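Local structure of hemolysin-like protein containing CBS domains (Oenococcus oeni, 3OCO) at residues D65-Y70 against G126-I131; R93-V98 against M118-D123. The protein is of unknown function but may bind FAD, this chain being the paired CBS-domain part of a longer, probably membrane-bound protein. One frame throughout, in Å; residues are numbered along the deposited sequence.

Interaction 1 of 2, residues D65-Y70 against G126-I131; sequences DKIIGY and GGTSGI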
ATOM      1  N   ASP A  65      -3.201 -23.455   5.992  1.00 31.18           N
ATOM      2  CA  ASP A  65      -3.051 -24.127   4.696  1.00 30.41           C
ATOM      3  C   ASP A  65      -4.330 -24.078   3.856  1.00 33.82           C
ATOM      4  O   ASP A  65      -4.366 -24.569   2.727  1.00 38.28           O
ATOM      5  CB  ASP A  65      -2.548 -25.566   4.870  1.00 31.22           C
ATOM      6  CG  ASP A  65      -1.142 -25.629   5.450  1.00 33.95           C
ATOM      7  OD1 ASP A  65      -0.243 -25.008   4.855  1.00 41.56           O
ATOM      8  OD2 ASP A  65      -0.929 -26.284   6.496  1.00 28.44           O
ATOM      9  N   LYS A  66      -5.366 -23.456   4.410  1.00 29.35           N
ATOM     10  CA  LYS A  66      -6.627 -23.242   3.703  1.00 30.79           C
ATOM     11  C   LYS A  66      -7.007 -21.742   3.548  1.00 36.91           C
ATOM     12  O   LYS A  66      -8.055 -21.292   4.063  1.00 27.79           O
ATOM     13  CB  LYS A  66      -7.751 -23.978   4.441  1.00 24.59           C
ATOM     14  CG  LYS A  66      -7.651 -25.513   4.400  1.00 40.45           C
ATOM     15  CD  LYS A  66      -8.769 -26.142   5.221  1.00 43.06           C
ATOM     16  CE  LYS A  66      -8.654 -27.662   5.325  1.00 60.15           C
ATOM     17  NZ  LYS A  66      -9.556 -28.210   6.406  1.00 61.22           N
ATOM     18  N   ILE A  67      -6.171 -20.973   2.849  1.00 31.83           N
ATOM     19  CA  ILE A  67      -6.487 -19.564   2.563  1.00 31.21           C
ATOM     20  C   ILE A  67      -7.543 -19.449   1.466  1.00 32.39           C
ATOM     21  O   ILE A  67      -7.304 -19.842   0.332  1.00 37.92           O
ATOM     22  CB  ILE A  67      -5.252 -18.754   2.079  1.00 40.57           C
ATOM     23  CG1 ILE A  67      -4.107 -18.807   3.093  1.00 33.47           C
ATOM     24  CG2 ILE A  67      -5.654 -17.310   1.785  1.00 35.55           C
ATOM     25  CD1 ILE A  67      -4.574 -18.736   4.502  1.00 37.97           C
ATOM     26  N   ILE A  68      -8.704 -18.899   1.788  1.00 29.16           N
ATOM     27  CA  ILE A  68      -9.776 -18.785   0.798  1.00 33.43           C
ATOM     28  C   ILE A  68      -9.920 -17.375   0.169  1.00 45.42           C
ATOM     29  O   ILE A  68     -10.650 -17.194  -0.810  1.00 46.26           O
ATOM     30  CB  ILE A  68     -11.112 -19.224   1.407  1.00 35.57           C
ATOM     31  CG1 ILE A  68     -11.158 -18.847   2.884  1.00 31.16           C
ATOM     32  CG2 ILE A  68     -11.278 -20.733   1.304  1.00 32.15           C
ATOM     33  CD1 ILE A  68     -12.545 -18.908   3.490  1.00 33.24           C
ATOM     34  N   GLY A  69      -9.222 -16.390   0.729  1.00 35.38           N
ATOM     35  CA  GLY A  69      -9.279 -15.024   0.221  1.00 33.86           C
ATOM     36  C   GLY A  69      -8.545 -14.036   1.118  1.00 32.39           C
ATOM     37  O   GLY A  69      -7.728 -14.451   1.943  1.00 26.86           O
ATOM     38  N   TYR A  70      -8.828 -12.737   0.980  1.00 32.90           N
ATOM     39  CA  TYR A  70      -8.244 -11.764   1.906  1.00 23.01           C
ATOM     40  C   TYR A  70      -9.261 -10.784   2.416  1.00 23.17           C
ATOM     41  O   TYR A  70     -10.293 -10.568   1.768  1.00 22.12           O
ATOM     42  CB  TYR A  70      -7.064 -11.015   1.287  1.00 21.67           C
ATOM     43  CG  TYR A  70      -7.447  -9.877   0.362  1.00 31.39           C
ATOM     44  CD1 TYR A  70      -7.395  -8.544   0.789  1.00 31.90           C
ATOM     45  CD2 TYR A  70      -7.838 -10.128  -0.943  1.00 32.46           C
ATOM     46  CE1 TYR A  70      -7.740  -7.497  -0.071  1.00 22.54           C
ATOM     47  CE2 TYR A  70      -8.181  -9.100  -1.806  1.00 35.34           C
ATOM     48  CZ  TYR A  70      -8.134  -7.787  -1.368  1.00 34.33           C
ATOM     49  OH  TYR A  70      -8.483  -6.789  -2.254  1.00 42.12           O
ATOM     50  N   GLY A 126      -0.364 -28.516  -2.055  1.00 51.04           N
ATOM     51  CA  GLY A 126      -1.448 -27.558  -1.947  1.00 45.17           C
ATOM     52  C   GLY A 126      -1.586 -26.942  -0.563  1.00 43.00           C
ATOM     53  O   GLY A 126      -2.627 -26.371  -0.241  1.00 47.01           O
ATOM     54  N   GLY A 127      -0.548 -27.060   0.264  1.00 38.14           N
ATOM     55  CA  GLY A 127      -0.447 -26.250   1.474  1.00 41.20           C
ATOM     56  C   GLY A 127       0.004 -24.826   1.128  1.00 46.34           C
ATOM     57  O   GLY A 127       0.209 -24.532  -0.043  1.00 40.78           O
ATOM     58  N   THR A 128       0.167 -23.961   2.136  1.00 44.07           N
ATOM     59  CA  THR A 128       0.546 -22.544   1.954  1.00 26.99           C
ATOM     60  C   THR A 128       2.023 -22.285   2.268  1.00 28.81           C
ATOM     61  O   THR A 128       2.433 -22.396   3.423  1.00 43.35           O
ATOM     62  CB  THR A 128      -0.252 -21.638   2.914  1.00 27.17           C
ATOM     63  OG1 THR A 128      -1.651 -21.706   2.600  1.00 28.48           O
ATOM     64  CG2 THR A 128       0.236 -20.188   2.814  1.00 32.44           C
ATOM     65  N   SER A 129       2.812 -21.939   1.252  1.00 26.27           N
ATOM     66  CA  SER A 129       4.228 -21.603   1.439  1.00 31.60           C
ATOM     67  C   SER A 129       4.423 -20.165   1.925  1.00 37.13           C
ATOM     68  O   SER A 129       5.331 -19.877   2.702  1.00 40.99           O
ATOM     69  CB  SER A 129       4.991 -21.790   0.128  1.00 40.15           C
ATOM     70  OG  SER A 129       4.819 -23.104  -0.353  1.00 51.58           O
ATOM     71  N   GLY A 130       3.560 -19.272   1.457  1.00 36.69           N
ATOM     72  CA  GLY A 130       3.567 -17.881   1.870  1.00 16.86           C
ATOM     73  C   GLY A 130       2.718 -17.057   0.914  1.00 34.55           C
ATOM     74  O   GLY A 130       2.037 -17.624   0.037  1.00 22.77           O
ATOM     75  N   ILE A 131       2.749 -15.725   1.075  1.00 24.30           N
ATOM     76  CA  ILE A 131       1.951 -14.843   0.238  1.00 28.37           C
ATOM     77  C   ILE A 131       2.800 -13.730  -0.371  1.00 32.29           C
ATOM     78  O   ILE A 131       3.903 -13.435   0.104  1.00 37.00           O
ATOM     79  CB  ILE A 131       0.787 -14.173   1.027  1.00 27.66           C
ATOM     80  CG1 ILE A 131       1.310 -13.106   1.998  1.00 35.62           C
ATOM     81  CG2 ILE A 131      -0.047 -15.194   1.751  1.00 23.26           C
ATOM     82  CD1 ILE A 131       0.213 -12.393   2.795  1.00 38.49           C
TER
HETATM   83  O   HOH W   1      -3.693 -22.311   0.692  1.00 28.11           O
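Asp65 meets Thr128 in a small polar contact at the surface, where the sheets of the two CBS domains face each other across their interface. Asp65 lies at the corner where the chain enters strand 66-72 of the first domain; Thr128 opens strand 128-132 of the second. The direct link is a single hydrogen bond from Thr128 N to Asp65 OD1, 2.9 Å long and almost perfectly straight at 178°. It uses the anti lone pair of OD1, the one turned away from OD2. With CG beside its own backbone N (chi1 -65°), the carboxylate swings across to Gly127 and Thr128, and OD1 also passes close to the Gly127 backbone, 3.6 Å from Gly127 CA.

The hydroxyl of Thr128 adds a second link. OG1 is hydrogen-bonded to Lys64 O and also accepts from a water at 2.9 Å, which in turn donates to Asp65 O at 3.1 Å, so that the water bridges the two segments. Ile67 makes a van der Waals contact with the same hydroxyl: its side chain crosses that of Thr128 at about a right angle, with Ile67 CG1 3.8 Å from Thr128 OG1.

Neighbouring bonds fix both partners. Asp63 OD1 accepts from Asp65 N, Asp123 OD1 holds Gly127 N, and Arg29 NH1 donates to Thr128 O. Beyond the contact, strand 66-72 pairs antiparallel with strand 55-60, while strand 128-132 runs between strands 27-28 and 119-122 in the other sheet.

Interaction 2 of 2, residues R93-V98 against M118-D123; sequences RDIVSV and MAIVID
Val96, Ser97 and Val98 pair in parallel with Ala119, Ile120 and Val121, joining the two strands of a beta-alpha-beta unit in the second CBS domain; helix 104-113 makes the connection between them. Four backbone hydrogen bonds of 2.7 to 3.2 Å close the pairing: Val96 N to Met118 O, Ile120 N to Val96 O, Val98 N to Ile120 O and Ile122 N to Val98 O. Val96 thus bonds to Met118 and Ile120, the residues flanking Ala119, and Val98 to Ile120 and Ile122, which flank Val121. CA-H...O contacts from Ala119, Ser97 and Val121 fill in between. The strand axes cross at -33°, the twist of the pair.

On one face Val96, Val98, Ala119 and Val121 form an apolar layer. Val96 CG1 lies 4.0 Å from Ala119 CB, and Val98 CG2 comes within 4.3 Å of Val121 CG2. Met111 of helix 104-113 covers Val96 and Ala119 on this side.

The other face carries Ser97 and Ile120. The Ile120 side chain, with CG1 beside the backbone N (chi1 -71°), sends CD1 against Ile95, whose side chain it crosses at about a right angle. The modelled approach of Ile120 CD1 to Ile95 CB, 3.3 Å, is tighter than usual and may partly reflect the model. Further along, Ile122 extends to Ser97, with Ile122 CD1 3.4 Å from Ser97 CB. Tyr70 and Ile67 of strand 66-72 lie against Ile95 and Ile120, bringing the first domain onto this face.

Parallel strands joined through a helix packed on one side of the sheet are the right-handed crossover found in the CBS fold.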
ATOM      1  N   ARG A  93     -12.534 -10.899   0.002  1.00 23.17           N
ATOM      2  CA  ARG A  93     -12.434 -10.830  -1.457  1.00 29.15           C
ATOM      3  C   ARG A  93     -11.377 -11.789  -1.986  1.00 32.26           C
ATOM      4  O   ARG A  93     -10.553 -12.274  -1.217  1.00 27.80           O
ATOM      5  CB  ARG A  93     -12.175  -9.394  -1.949  1.00 41.34           C
ATOM      6  CG  ARG A  93     -11.477  -8.498  -0.958  1.00 45.02           C
ATOM      7  CD  ARG A  93     -12.263  -7.221  -0.703  1.00 51.86           C
ATOM      8  NE  ARG A  93     -11.911  -6.146  -1.622  1.00 54.39           N
ATOM      9  CZ  ARG A  93     -12.624  -5.036  -1.781  1.00 60.26           C
ATOM     10  NH1 ARG A  93     -12.235  -4.111  -2.645  1.00 62.39           N
ATOM     11  NH2 ARG A  93     -13.735  -4.855  -1.083  1.00 65.40           N
ATOM     12  N   ASP A  94     -11.414 -12.042  -3.295  1.00 42.86           N
ATOM     13  CA  ASP A  94     -10.664 -13.137  -3.943  1.00 51.51           C
ATOM     14  C   ASP A  94      -9.151 -13.010  -3.939  1.00 44.62           C
ATOM     15  O   ASP A  94      -8.604 -11.918  -3.888  1.00 43.77           O
ATOM     16  CB  ASP A  94     -11.086 -13.286  -5.407  1.00 55.32           C
ATOM     17  CG  ASP A  94     -12.519 -13.705  -5.560  1.00 65.51           C
ATOM     18  OD1 ASP A  94     -13.122 -14.114  -4.548  1.00 67.10           O
ATOM     19  OD2 ASP A  94     -13.035 -13.631  -6.697  1.00 69.00           O
ATOM     20  N   ILE A  95      -8.475 -14.145  -4.030  1.00 38.94           N
ATOM     21  CA  ILE A  95      -7.044 -14.135  -4.261  1.00 36.49           C
ATOM     22  C   ILE A  95      -6.734 -14.953  -5.478  1.00 43.48           C
ATOM     23  O   ILE A  95      -7.634 -15.516  -6.103  1.00 52.92           O
ATOM     24  CB  ILE A  95      -6.261 -14.655  -3.058  1.00 38.66           C
ATOM     25  CG1 ILE A  95      -6.851 -15.974  -2.541  1.00 46.17           C
ATOM     26  CG2 ILE A  95      -6.285 -13.609  -1.958  1.00 29.88           C
ATOM     27  CD1 ILE A  95      -6.214 -17.242  -3.119  1.00 46.66           C
ATOM     28  N   VAL A  96      -5.460 -14.986  -5.843  1.00 43.24           N
ATOM     29  CA  VAL A  96      -4.995 -15.924  -6.850  1.00 43.14           C
ATOM     30  C   VAL A  96      -3.875 -16.778  -6.236  1.00 46.49           C
ATOM     31  O   VAL A  96      -3.096 -16.306  -5.405  1.00 45.71           O
ATOM     32  CB  VAL A  96      -4.558 -15.207  -8.142  1.00 39.97           C
ATOM     33  CG1 VAL A  96      -3.277 -14.413  -7.912  1.00 31.74           C
ATOM     34  CG2 VAL A  96      -4.381 -16.207  -9.272  1.00 48.98           C
ATOM     35  N   SER A  97      -3.825 -18.051  -6.602  1.00 42.41           N
ATOM     36  CA  SER A  97      -2.774 -18.905  -6.081  1.00 41.04           C
ATOM     37  C   SER A  97      -1.770 -19.202  -7.179  1.00 40.14           C
ATOM     38  O   SER A  97      -2.119 -19.269  -8.364  1.00 33.90           O
ATOM     39  CB  SER A  97      -3.358 -20.193  -5.489  1.00 51.47           C
ATOM     40  OG  SER A  97      -4.068 -20.943  -6.459  1.00 55.89           O
ATOM     41  N   VAL A  98      -0.512 -19.348  -6.785  1.00 43.55           N
ATOM     42  CA  VAL A  98       0.566 -19.576  -7.739  1.00 37.61           C
ATOM     43  C   VAL A  98       1.560 -20.540  -7.106  1.00 40.12           C
ATOM     44  O   VAL A  98       1.706 -20.536  -5.880  1.00 47.44           O
ATOM     45  CB  VAL A  98       1.301 -18.251  -8.098  1.00 44.20           C
ATOM     46  CG1 VAL A  98       0.303 -17.137  -8.434  1.00 47.47           C
ATOM     47  CG2 VAL A  98       2.206 -17.795  -6.966  1.00 38.00           C
HETATM   48  N   MSE A 118      -3.456  -9.880  -4.006  1.00 45.40           N
HETATM   49  CA  MSE A 118      -2.773 -10.905  -3.244  1.00 39.07           C
HETATM   50  C   MSE A 118      -2.644 -12.216  -3.993  1.00 41.32           C
HETATM   51  O   MSE A 118      -3.616 -12.746  -4.520  1.00 42.58           O
HETATM   52  CB  MSE A 118      -3.430 -11.131  -1.886  1.00 35.45           C
HETATM   53  CG  MSE A 118      -2.742 -12.246  -1.100  1.00 38.81           C
HETATM   54 SE   MSE A 118      -3.186 -12.272   0.780  0.86 50.80          SE
HETATM   55  CE  MSE A 118      -4.760 -13.409   0.775  1.00202.83           C
ATOM     56  N   ALA A 119      -1.421 -12.717  -4.045  1.00 39.73           N
ATOM     57  CA  ALA A 119      -1.159 -14.041  -4.566  1.00 40.66           C
ATOM     58  C   ALA A 119      -0.786 -14.928  -3.396  1.00 40.49           C
ATOM     59  O   ALA A 119      -0.039 -14.508  -2.509  1.00 38.36           O
ATOM     60  CB  ALA A 119      -0.034 -13.990  -5.552  1.00 40.61           C
ATOM     61  N   ILE A 120      -1.314 -16.149  -3.382  1.00 30.46           N
ATOM     62  CA  ILE A 120      -0.947 -17.095  -2.348  1.00 24.82           C
ATOM     63  C   ILE A 120      -0.012 -18.116  -2.971  1.00 32.81           C
ATOM     64  O   ILE A 120      -0.367 -18.760  -3.970  1.00 31.60           O
ATOM     65  CB  ILE A 120      -2.192 -17.810  -1.737  1.00 34.91           C
ATOM     66  CG1 ILE A 120      -3.017 -16.854  -0.876  1.00 44.28           C
ATOM     67  CG2 ILE A 120      -1.760 -18.915  -0.829  1.00 23.97           C
ATOM     68  CD1 ILE A 120      -3.532 -15.657  -1.593  1.00 51.12           C
ATOM     69  N   VAL A 121       1.184 -18.245  -2.398  1.00 29.09           N
ATOM     70  CA  VAL A 121       2.172 -19.192  -2.908  1.00 34.50           C
ATOM     71  C   VAL A 121       1.931 -20.593  -2.308  1.00 40.18           C
ATOM     72  O   VAL A 121       1.982 -20.760  -1.083  1.00 39.02           O
ATOM     73  CB  VAL A 121       3.622 -18.726  -2.626  1.00 30.18           C
ATOM     74  CG1 VAL A 121       4.615 -19.594  -3.386  1.00 25.23           C
ATOM     75  CG2 VAL A 121       3.813 -17.270  -3.021  1.00 29.63           C
ATOM     76  N   ILE A 122       1.666 -21.582  -3.170  1.00 40.28           N
ATOM     77  CA  ILE A 122       1.229 -22.932  -2.748  1.00 40.81           C
ATOM     78  C   ILE A 122       2.315 -23.988  -2.946  1.00 37.91           C
ATOM     79  O   ILE A 122       2.999 -23.981  -3.964  1.00 42.23           O
ATOM     80  CB  ILE A 122       0.048 -23.442  -3.607  1.00 54.19           C
ATOM     81  CG1 ILE A 122      -0.559 -22.337  -4.459  1.00 63.52           C
ATOM     82  CG2 ILE A 122      -1.011 -24.096  -2.762  1.00 62.10           C
ATOM     83  CD1 ILE A 122      -1.328 -22.900  -5.644  1.00 72.24           C
ATOM     84  N   ASP A 123       2.445 -24.930  -2.013  1.00 38.12           N
ATOM     85  CA  ASP A 123       3.415 -26.011  -2.182  1.00 37.91           C
ATOM     86  C   ASP A 123       2.886 -27.144  -3.077  1.00 44.45           C
ATOM     87  O   ASP A 123       1.783 -27.058  -3.608  1.00 46.72           O
ATOM     88  CB  ASP A 123       3.936 -26.538  -0.833  1.00 37.48           C
ATOM     89  CG  ASP A 123       2.849 -27.178   0.022  1.00 43.13           C
ATOM     90  OD1 ASP A 123       1.803 -27.593  -0.528  1.00 43.09           O
ATOM     91  OD2 ASP A 123       3.049 -27.272   1.256  1.00 36.08           O
TER

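Overall arrangement
Interaction 2 is buried and lies within the second CBS domain, where main-chain bonds and aliphatic side chains unite two parallel strands. Interaction 1 is a smaller surface contact between the two domains, and relies on a carboxylate bonded to a backbone N-H and a water bridging a hydroxyl and a carbonyl. The two meet in the same sheet: strands 119-122 and 128-132 are antiparallel neighbours, and Ser129 and Gly130 both face Val121 in a classic beta bulge. Segment 65-70 serves both: Asp65, at the corner before strand 66-72, makes the polar edge, while Ile67 and Tyr70 lie beside interaction 2. The domain interface thus passes from polar at its rim to hydrophobic further in.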